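Local atomic coordinates of N-acetylneuraminate lyase (Peptoclostridium difficile, PDB entry 4WOZ), a protein that belongs to the dihydrodipicolinate synthetase family of TIM-barrel enzymes, with a closed eight-stranded parallel barrel in each of four assembled chains. Residues Ala116-Tyr121 against Glu127-Tyr132; His131-Ile136 against Asn142-Tyr147. All coordinates share one frame; numbering follows the deposited sequence.

Contact 1 of 2, residues Ala116-Tyr121 against Glu127-Tyr132; sequences AVTPFY and EEIKHY
Pro-119 lies flat against the ring of Tyr-132 and supplies the main apolar contact here. Its CD sits over the middle of the ring, 3.8 Å from the centroid and only 12° off the normal, a clear CH-pi contact; CB of the same proline reaches the CE2 side of the ring. With CG anti to the backbone N (chi1 164°), Tyr-132 sends its ring out from the helix and across the start of the loop. Ala-116 CB meets Tyr-132 CE1 obliquely at 4.0 Å.

This is the front half of a beta-alpha-beta unit of the TIM barrel: strand 113-117 runs out at its C-terminal end, and helix 126-138 turns back over it.

One turn earlier on the helix, Ile-129 adds aliphatic packing. Its CD1 touches Thr-118 CG2 at 3.9 Å, and CG1 faces Pro-119 CG at 4.3 Å.

The polar element is a weak hydrogen bond from Tyr-132 OH to Val-117 O, 2.9 Å long. The same hydroxyl also accepts from Ser-93 N, so the buried OH is tied to the loop after strand 86-90 as well as, weakly, to the end of strand 113-117. Further along the loop, Tyr-121 OH is hydrogen-bonded to Ser-58 OG of the second subunit.

Contact 2 of 2, residues His131-Ile136 against Asn142-Tyr147; sequences HYYNTI and NRLIIY
Tyr-133 projects from helix 126-138 onto strand 144-147, and its ring makes the densest part of the contact. At the phenol end the methyl CG2 of Ile-146 presses in, 3.4 Å from Tyr-133 OH and 3.8 Å from CZ, while CG1 of the same isoleucine lies over one ring face. The opposite face is backed within the helix by Tyr-132 CD1, over the ring centre, so the ring is clamped between strand and helix. Nearer the ring's root, Leu-144 CD2 meets Tyr-133 CD1 obliquely at 4.0 Å. Leu-144 extends toward the helix (chi1 -176°), and its branch at CG divides the work: CD2 goes to the tyrosine and CD1 to Ile-136 CG2, 3.8 Å away. All three pairs of side chains cross at about a right angle.

Helix and strand run nearly antiparallel, at 153°, with their axes 10.2 Å apart, the return half of a beta-alpha-beta unit. The helix face turned from the strand is looser and partly open to solvent: His-131, Asn-134 and Thr-135 make no contact with 142-147. There Thr-135 OG1 folds back to His-131 O at 2.9 Å, from above the carbonyl plane, while Thr-135 N reaches that oxygen from the other face. His-131 packs on Gln-281 of the second subunit.

Tyr-133 OH finds its main polar partner in Ala-116 O, on the adjacent strand, with a weaker bond to Thr-118 OG1. Between the two segments, then, cohesion is van der Waals packing, mostly of apolar groups, and the one hydroxyl buried among these methyls has its hydrogen-bonding needs met by strand 113-117 and the residue after it.

How the contacts relate
Strand 113-117 comes first; contact 1 closes the loop that leads from it into helix 126-138, with five residues between its segments. The chain then descends the helix, and contact 2 closes the next turn, again across five residues, into strand 144-147. The two closures follow in series: they neither nest nor cross, and overlap only at His-131 and Tyr-132. Together they fasten one helix to two neighbouring parallel strands of the barrel, completing a beta-alpha-beta crossover. The ends of the two strands also meet directly: Thr-118 N lies 3.1 Å from Tyr-147 O, a probable hydrogen bond, and Val-117 CB packs on Tyr-147 CD2 at 3.4 Å. Both contacts also touch the second subunit.

Contact 1 of 2, residues Ala116-Tyr121 against Glu127-Tyr132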
ATOM      1  N   ALA A 116      12.283  -5.560 -21.696  1.00 28.08           N
ATOM      2  CA  ALA A 116      10.880  -5.158 -21.730  1.00 30.05           C
ATOM      3  C   ALA A 116      10.293  -5.034 -20.337  1.00 29.41           C
ATOM      4  O   ALA A 116      10.246  -6.000 -19.580  1.00 29.53           O
ATOM      5  CB  ALA A 116      10.062  -6.159 -22.555  1.00 27.90           C
ATOM      6  N   VAL A 117       9.852  -3.829 -20.002  1.00 32.43           N
ATOM      7  CA  VAL A 117       9.245  -3.595 -18.701  1.00 33.36           C
ATOM      8  C   VAL A 117       7.895  -4.291 -18.684  1.00 33.88           C
ATOM      9  O   VAL A 117       7.294  -4.525 -19.731  1.00 33.76           O
ATOM     10  CB  VAL A 117       9.024  -2.084 -18.438  1.00 32.76           C
ATOM     11  CG1 VAL A 117       8.150  -1.485 -19.521  1.00 33.69           C
ATOM     12  CG2 VAL A 117       8.381  -1.879 -17.074  1.00 34.67           C
ATOM     13  N   THR A 118       7.432  -4.639 -17.491  1.00 36.20           N
ATOM     14  CA  THR A 118       6.136  -5.280 -17.337  1.00 39.74           C
ATOM     15  C   THR A 118       5.085  -4.273 -17.811  1.00 39.22           C
ATOM     16  O   THR A 118       5.158  -3.091 -17.477  1.00 38.40           O
ATOM     17  CB  THR A 118       5.873  -5.620 -15.857  1.00 41.13           C
ATOM     18  OG1 THR A 118       6.918  -6.472 -15.370  1.00 45.06           O
ATOM     19  CG2 THR A 118       4.541  -6.329 -15.697  1.00 44.34           C
ATOM     20  N   PRO A 119       4.102  -4.722 -18.608  1.00 40.31           N
ATOM     21  CA  PRO A 119       3.083  -3.775 -19.073  1.00 40.64           C
ATOM     22  C   PRO A 119       2.363  -3.162 -17.871  1.00 40.50           C
ATOM     23  O   PRO A 119       2.016  -3.870 -16.929  1.00 39.82           O
ATOM     24  CB  PRO A 119       2.177  -4.648 -19.940  1.00 40.22           C
ATOM     25  CG  PRO A 119       2.275  -5.990 -19.275  1.00 40.60           C
ATOM     26  CD  PRO A 119       3.756  -6.102 -18.990  1.00 40.39           C
ATOM     27  N   PHE A 120       2.140  -1.851 -17.898  1.00 41.50           N
ATOM     28  CA  PHE A 120       1.498  -1.197 -16.766  1.00 43.06           C
ATOM     29  C   PHE A 120       0.201  -0.430 -17.039  1.00 43.37           C
ATOM     30  O   PHE A 120      -0.419  -0.571 -18.095  1.00 43.06           O
ATOM     31  CB  PHE A 120       2.515  -0.286 -16.065  1.00 43.05           C
ATOM     32  CG  PHE A 120       3.123   0.756 -16.962  1.00 44.92           C
ATOM     33  CD1 PHE A 120       2.482   1.973 -17.172  1.00 44.80           C
ATOM     34  CD2 PHE A 120       4.341   0.520 -17.594  1.00 45.55           C
ATOM     35  CE1 PHE A 120       3.048   2.947 -17.997  1.00 44.39           C
ATOM     36  CE2 PHE A 120       4.914   1.484 -18.420  1.00 45.66           C
ATOM     37  CZ  PHE A 120       4.265   2.703 -18.621  1.00 45.65           C
ATOM     38  N   TYR A 121      -0.190   0.380 -16.057  1.00 44.45           N
ATOM     39  CA  TYR A 121      -1.416   1.172 -16.085  1.00 45.25           C
ATOM     40  C   TYR A 121      -2.604   0.235 -15.880  1.00 45.60           C
ATOM     41  O   TYR A 121      -3.295   0.313 -14.864  1.00 45.20           O
ATOM     42  CB  TYR A 121      -1.582   1.929 -17.406  1.00 47.61           C
ATOM     43  CG  TYR A 121      -2.777   2.847 -17.374  1.00 48.20           C
ATOM     44  CD1 TYR A 121      -2.716   4.075 -16.719  1.00 50.42           C
ATOM     45  CD2 TYR A 121      -3.998   2.449 -17.917  1.00 50.08           C
ATOM     46  CE1 TYR A 121      -3.842   4.884 -16.600  1.00 52.30           C
ATOM     47  CE2 TYR A 121      -5.133   3.248 -17.802  1.00 51.67           C
ATOM     48  CZ  TYR A 121      -5.048   4.462 -17.141  1.00 52.62           C
ATOM     49  OH  TYR A 121      -6.170   5.245 -17.010  1.00 52.65           O
ATOM     50  N   GLU A 127      -0.896 -14.553 -17.098  1.00 43.80           N
ATOM     51  CA  GLU A 127      -0.997 -15.162 -18.423  1.00 43.01           C
ATOM     52  C   GLU A 127      -0.774 -14.102 -19.496  1.00 41.44           C
ATOM     53  O   GLU A 127      -0.078 -14.334 -20.483  1.00 41.83           O
ATOM     54  CB  GLU A 127      -2.380 -15.782 -18.635  1.00 47.17           C
ATOM     55  CG  GLU A 127      -2.691 -17.002 -17.789  1.00 51.80           C
ATOM     56  CD  GLU A 127      -4.097 -17.530 -18.047  1.00 55.11           C
ATOM     57  OE1 GLU A 127      -4.387 -17.935 -19.195  1.00 56.97           O
ATOM     58  OE2 GLU A 127      -4.914 -17.534 -17.102  1.00 57.24           O
ATOM     59  N   GLU A 128      -1.381 -12.939 -19.294  1.00 38.97           N
ATOM     60  CA  GLU A 128      -1.264 -11.836 -20.235  1.00 38.68           C
ATOM     61  C   GLU A 128       0.163 -11.293 -20.252  1.00 37.89           C
ATOM     62  O   GLU A 128       0.690 -10.941 -21.308  1.00 37.48           O
ATOM     63  CB  GLU A 128      -2.258 -10.735 -19.859  1.00 39.70           C
ATOM     64  CG  GLU A 128      -3.713 -11.211 -19.840  1.00 40.43           C
ATOM     65  CD  GLU A 128      -4.670 -10.167 -19.291  1.00 40.81           C
ATOM     66  OE1 GLU A 128      -4.410  -9.643 -18.189  1.00 40.75           O
ATOM     67  OE2 GLU A 128      -5.686  -9.877 -19.958  1.00 39.63           O
ATOM     68  N   ILE A 129       0.784 -11.229 -19.079  1.00 37.39           N
ATOM     69  CA  ILE A 129       2.157 -10.745 -18.968  1.00 37.86           C
ATOM     70  C   ILE A 129       3.097 -11.746 -19.647  1.00 37.50           C
ATOM     71  O   ILE A 129       4.018 -11.361 -20.362  1.00 38.51           O
ATOM     72  CB  ILE A 129       2.570 -10.575 -17.480  1.00 37.44           C
ATOM     73  CG1 ILE A 129       1.727  -9.472 -16.836  1.00 38.43           C
ATOM     74  CG2 ILE A 129       4.054 -10.230 -17.372  1.00 36.01           C
ATOM     75  CD1 ILE A 129       2.004  -9.268 -15.361  1.00 37.69           C
ATOM     76  N   LYS A 130       2.843 -13.031 -19.429  1.00 38.27           N
ATOM     77  CA  LYS A 130       3.659 -14.088 -20.018  1.00 39.82           C
ATOM     78  C   LYS A 130       3.597 -14.062 -21.544  1.00 40.41           C
ATOM     79  O   LYS A 130       4.613 -14.258 -22.219  1.00 41.05           O
ATOM     80  CB  LYS A 130       3.194 -15.451 -19.508  1.00 40.42           C
ATOM     81  CG  LYS A 130       4.057 -16.611 -19.948  1.00 43.35           C
ATOM     82  CD  LYS A 130       3.538 -17.918 -19.368  1.00 45.98           C
ATOM     83  CE  LYS A 130       4.497 -19.070 -19.640  1.00 48.43           C
ATOM     84  NZ  LYS A 130       4.758 -19.264 -21.095  1.00 49.56           N
ATOM     85  N   HIS A 131       2.404 -13.820 -22.084  1.00 38.98           N
ATOM     86  CA  HIS A 131       2.234 -13.766 -23.531  1.00 38.82           C
ATOM     87  C   HIS A 131       2.899 -12.517 -24.081  1.00 36.50           C
ATOM     88  O   HIS A 131       3.430 -12.525 -25.188  1.00 37.65           O
ATOM     89  CB  HIS A 131       0.751 -13.765 -23.906  1.00 41.63           C
ATOM     90  CG  HIS A 131       0.507 -13.655 -25.380  1.00 43.35           C
ATOM     91  ND1 HIS A 131       0.042 -12.501 -25.973  1.00 43.75           N
ATOM     92  CD2 HIS A 131       0.689 -14.548 -26.382  1.00 44.87           C
ATOM     93  CE1 HIS A 131      -0.055 -12.688 -27.278  1.00 45.49           C
ATOM     94  NE2 HIS A 131       0.332 -13.922 -27.552  1.00 46.25           N
ATOM     95  N   TYR A 132       2.859 -11.444 -23.303  1.00 34.74           N
ATOM     96  CA  TYR A 132       3.482 -10.187 -23.696  1.00 34.29           C
ATOM     97  C   TYR A 132       4.976 -10.414 -23.947  1.00 35.09           C
ATOM     98  O   TYR A 132       5.505 -10.003 -24.977  1.00 34.95           O
ATOM     99  CB  TYR A 132       3.241  -9.149 -22.589  1.00 34.13           C
ATOM    100  CG  TYR A 132       4.104  -7.902 -22.618  1.00 34.09           C
ATOM    101  CD1 TYR A 132       5.344  -7.875 -21.978  1.00 35.12           C
ATOM    102  CD2 TYR A 132       3.656  -6.732 -23.228  1.00 34.43           C
ATOM    103  CE1 TYR A 132       6.108  -6.716 -21.935  1.00 35.82           C
ATOM    104  CE2 TYR A 132       4.418  -5.563 -23.193  1.00 35.56           C
ATOM    105  CZ  TYR A 132       5.639  -5.563 -22.541  1.00 36.03           C
ATOM    106  OH  TYR A 132       6.381  -4.405 -22.467  1.00 38.71           O
TER

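Contact 2 of 2, residues His131-Ile136 against Asn142-Tyr147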
ATOM      1  N   HIS A 131       2.404 -13.820 -22.084  1.00 38.98           N
ATOM      2  CA  HIS A 131       2.234 -13.766 -23.531  1.00 38.82           C
ATOM      3  C   HIS A 131       2.899 -12.517 -24.081  1.00 36.50           C
ATOM      4  O   HIS A 131       3.430 -12.525 -25.188  1.00 37.65           O
ATOM      5  CB  HIS A 131       0.751 -13.765 -23.906  1.00 41.63           C
ATOM      6  CG  HIS A 131       0.507 -13.655 -25.380  1.00 43.35           C
ATOM      7  ND1 HIS A 131       0.042 -12.501 -25.973  1.00 43.75           N
ATOM      8  CD2 HIS A 131       0.689 -14.548 -26.382  1.00 44.87           C
ATOM      9  CE1 HIS A 131      -0.055 -12.688 -27.278  1.00 45.49           C
ATOM     10  NE2 HIS A 131       0.332 -13.922 -27.552  1.00 46.25           N
ATOM     11  N   TYR A 132       2.859 -11.444 -23.303  1.00 34.74           N
ATOM     12  CA  TYR A 132       3.482 -10.187 -23.696  1.00 34.29           C
ATOM     13  C   TYR A 132       4.976 -10.414 -23.947  1.00 35.09           C
ATOM     14  O   TYR A 132       5.505 -10.003 -24.977  1.00 34.95           O
ATOM     15  CB  TYR A 132       3.241  -9.149 -22.589  1.00 34.13           C
ATOM     16  CG  TYR A 132       4.104  -7.902 -22.618  1.00 34.09           C
ATOM     17  CD1 TYR A 132       5.344  -7.875 -21.978  1.00 35.12           C
ATOM     18  CD2 TYR A 132       3.656  -6.732 -23.228  1.00 34.43           C
ATOM     19  CE1 TYR A 132       6.108  -6.716 -21.935  1.00 35.82           C
ATOM     20  CE2 TYR A 132       4.418  -5.563 -23.193  1.00 35.56           C
ATOM     21  CZ  TYR A 132       5.639  -5.563 -22.541  1.00 36.03           C
ATOM     22  OH  TYR A 132       6.381  -4.405 -22.467  1.00 38.71           O
ATOM     23  N   TYR A 133       5.645 -11.097 -23.023  1.00 36.99           N
ATOM     24  CA  TYR A 133       7.075 -11.367 -23.162  1.00 38.76           C
ATOM     25  C   TYR A 133       7.403 -12.344 -24.302  1.00 40.09           C
ATOM     26  O   TYR A 133       8.330 -12.112 -25.078  1.00 40.14           O
ATOM     27  CB  TYR A 133       7.644 -11.886 -21.832  1.00 37.06           C
ATOM     28  CG  TYR A 133       7.893 -10.789 -20.811  1.00 37.76           C
ATOM     29  CD1 TYR A 133       8.779  -9.748 -21.087  1.00 36.03           C
ATOM     30  CD2 TYR A 133       7.248 -10.791 -19.573  1.00 37.41           C
ATOM     31  CE1 TYR A 133       9.020  -8.737 -20.157  1.00 38.06           C
ATOM     32  CE2 TYR A 133       7.483  -9.779 -18.634  1.00 35.92           C
ATOM     33  CZ  TYR A 133       8.371  -8.758 -18.935  1.00 37.20           C
ATOM     34  OH  TYR A 133       8.628  -7.766 -18.016  1.00 39.03           O
ATOM     35  N   ASN A 134       6.647 -13.433 -24.403  1.00 42.16           N
ATOM     36  CA  ASN A 134       6.873 -14.411 -25.462  1.00 42.79           C
ATOM     37  C   ASN A 134       6.643 -13.793 -26.837  1.00 43.63           C
ATOM     38  O   ASN A 134       7.411 -14.027 -27.765  1.00 44.33           O
ATOM     39  CB  ASN A 134       5.950 -15.617 -25.290  1.00 42.87           C
ATOM     40  CG  ASN A 134       6.286 -16.438 -24.062  1.00 43.72           C
ATOM     41  OD1 ASN A 134       7.434 -16.832 -23.861  1.00 43.25           O
ATOM     42  ND2 ASN A 134       5.282 -16.706 -23.237  1.00 44.01           N
ATOM     43  N   THR A 135       5.582 -13.006 -26.968  1.00 43.28           N
ATOM     44  CA  THR A 135       5.287 -12.367 -28.240  1.00 43.60           C
ATOM     45  C   THR A 135       6.471 -11.506 -28.664  1.00 43.04           C
ATOM     46  O   THR A 135       6.923 -11.568 -29.805  1.00 43.67           O
ATOM     47  CB  THR A 135       4.022 -11.481 -28.144  1.00 45.23           C
ATOM     48  OG1 THR A 135       2.865 -12.313 -27.984  1.00 46.99           O
ATOM     49  CG2 THR A 135       3.858 -10.637 -29.394  1.00 46.33           C
ATOM     50  N   ILE A 136       6.977 -10.709 -27.734  1.00 41.34           N
ATOM     51  CA  ILE A 136       8.102  -9.832 -28.022  1.00 39.08           C
ATOM     52  C   ILE A 136       9.362 -10.568 -28.474  1.00 38.17           C
ATOM     53  O   ILE A 136       9.860 -10.323 -29.568  1.00 38.05           O
ATOM     54  CB  ILE A 136       8.457  -8.968 -26.792  1.00 36.86           C
ATOM     55  CG1 ILE A 136       7.316  -7.992 -26.500  1.00 36.27           C
ATOM     56  CG2 ILE A 136       9.764  -8.219 -27.035  1.00 35.29           C
ATOM     57  CD1 ILE A 136       7.532  -7.153 -25.262  1.00 36.03           C
ATOM     58  N   ASN A 142      16.869 -12.498 -31.132  1.00 37.59           N
ATOM     59  CA  ASN A 142      17.647 -11.800 -30.118  1.00 35.74           C
ATOM     60  C   ASN A 142      17.454 -12.491 -28.765  1.00 36.22           C
ATOM     61  O   ASN A 142      16.924 -13.604 -28.693  1.00 37.55           O
ATOM     62  CB  ASN A 142      17.177 -10.340 -30.034  1.00 33.34           C
ATOM     63  CG  ASN A 142      18.305  -9.374 -29.707  1.00 31.02           C
ATOM     64  OD1 ASN A 142      19.123  -9.633 -28.828  1.00 31.35           O
ATOM     65  ND2 ASN A 142      18.343  -8.250 -30.408  1.00 28.94           N
ATOM     66  N   ARG A 143      17.887 -11.827 -27.696  1.00 35.32           N
ATOM     67  CA  ARG A 143      17.753 -12.355 -26.340  1.00 33.12           C
ATOM     68  C   ARG A 143      17.078 -11.284 -25.490  1.00 32.63           C
ATOM     69  O   ARG A 143      17.339 -10.093 -25.665  1.00 31.20           O
ATOM     70  CB  ARG A 143      19.132 -12.696 -25.772  1.00 33.32           C
ATOM     71  CG  ARG A 143      19.883 -13.736 -26.587  1.00 33.79           C
ATOM     72  CD  ARG A 143      21.358 -13.791 -26.213  1.00 35.89           C
ATOM     73  NE  ARG A 143      22.060 -12.552 -26.543  1.00 34.83           N
ATOM     74  CZ  ARG A 143      23.334 -12.312 -26.243  1.00 37.22           C
ATOM     75  NH1 ARG A 143      24.052 -13.226 -25.600  1.00 36.90           N
ATOM     76  NH2 ARG A 143      23.894 -11.157 -26.586  1.00 35.75           N
ATOM     77  N   LEU A 144      16.214 -11.695 -24.566  1.00 32.99           N
ATOM     78  CA  LEU A 144      15.509 -10.716 -23.749  1.00 33.09           C
ATOM     79  C   LEU A 144      15.717 -10.766 -22.238  1.00 32.09           C
ATOM     80  O   LEU A 144      15.822 -11.833 -21.625  1.00 28.19           O
ATOM     81  CB  LEU A 144      14.002 -10.777 -24.056  1.00 34.27           C
ATOM     82  CG  LEU A 144      13.114  -9.753 -23.345  1.00 34.13           C
ATOM     83  CD1 LEU A 144      11.921  -9.418 -24.201  1.00 36.72           C
ATOM     84  CD2 LEU A 144      12.669 -10.303 -22.002  1.00 37.94           C
ATOM     85  N   ILE A 145      15.752  -9.575 -21.654  1.00 31.00           N
ATOM     86  CA  ILE A 145      15.913  -9.406 -20.222  1.00 31.13           C
ATOM     87  C   ILE A 145      14.620  -8.799 -19.675  1.00 32.47           C
ATOM     88  O   ILE A 145      14.112  -7.823 -20.219  1.00 31.29           O
ATOM     89  CB  ILE A 145      17.077  -8.447 -19.912  1.00 30.87           C
ATOM     90  CG1 ILE A 145      18.397  -9.074 -20.366  1.00 30.41           C
ATOM     91  CG2 ILE A 145      17.108  -8.119 -18.425  1.00 30.71           C
ATOM     92  CD1 ILE A 145      19.552  -8.101 -20.373  1.00 30.98           C
ATOM     93  N   ILE A 146      14.088  -9.389 -18.612  1.00 34.73           N
ATOM     94  CA  ILE A 146      12.867  -8.887 -17.984  1.00 38.17           C
ATOM     95  C   ILE A 146      13.183  -7.631 -17.173  1.00 40.93           C
ATOM     96  O   ILE A 146      14.249  -7.540 -16.566  1.00 39.18           O
ATOM     97  CB  ILE A 146      12.279  -9.927 -17.023  1.00 38.56           C
ATOM     98  CG1 ILE A 146      11.947 -11.210 -17.786  1.00 37.88           C
ATOM     99  CG2 ILE A 146      11.051  -9.355 -16.329  1.00 38.26           C
ATOM    100  CD1 ILE A 146      11.619 -12.379 -16.878  1.00 38.02           C
ATOM    101  N   TYR A 147      12.258  -6.671 -17.165  1.00 44.73           N
ATOM    102  CA  TYR A 147      12.426  -5.420 -16.418  1.00 47.82           C
ATOM    103  C   TYR A 147      11.205  -5.232 -15.510  1.00 50.29           C
ATOM    104  O   TYR A 147      10.163  -4.751 -15.948  1.00 50.70           O
ATOM    105  CB  TYR A 147      12.579  -4.253 -17.404  1.00 48.46           C
ATOM    106  CG  TYR A 147      12.687  -2.873 -16.786  1.00 50.13           C
ATOM    107  CD1 TYR A 147      13.205  -2.691 -15.505  1.00 52.72           C
ATOM    108  CD2 TYR A 147      12.296  -1.741 -17.502  1.00 51.47           C
ATOM    109  CE1 TYR A 147      13.330  -1.413 -14.949  1.00 52.13           C
ATOM    110  CE2 TYR A 147      12.418  -0.459 -16.958  1.00 52.07           C
ATOM    111  CZ  TYR A 147      12.933  -0.304 -15.681  1.00 52.28           C
ATOM    112  OH  TYR A 147      13.043   0.956 -15.133  1.00 51.17           O
TER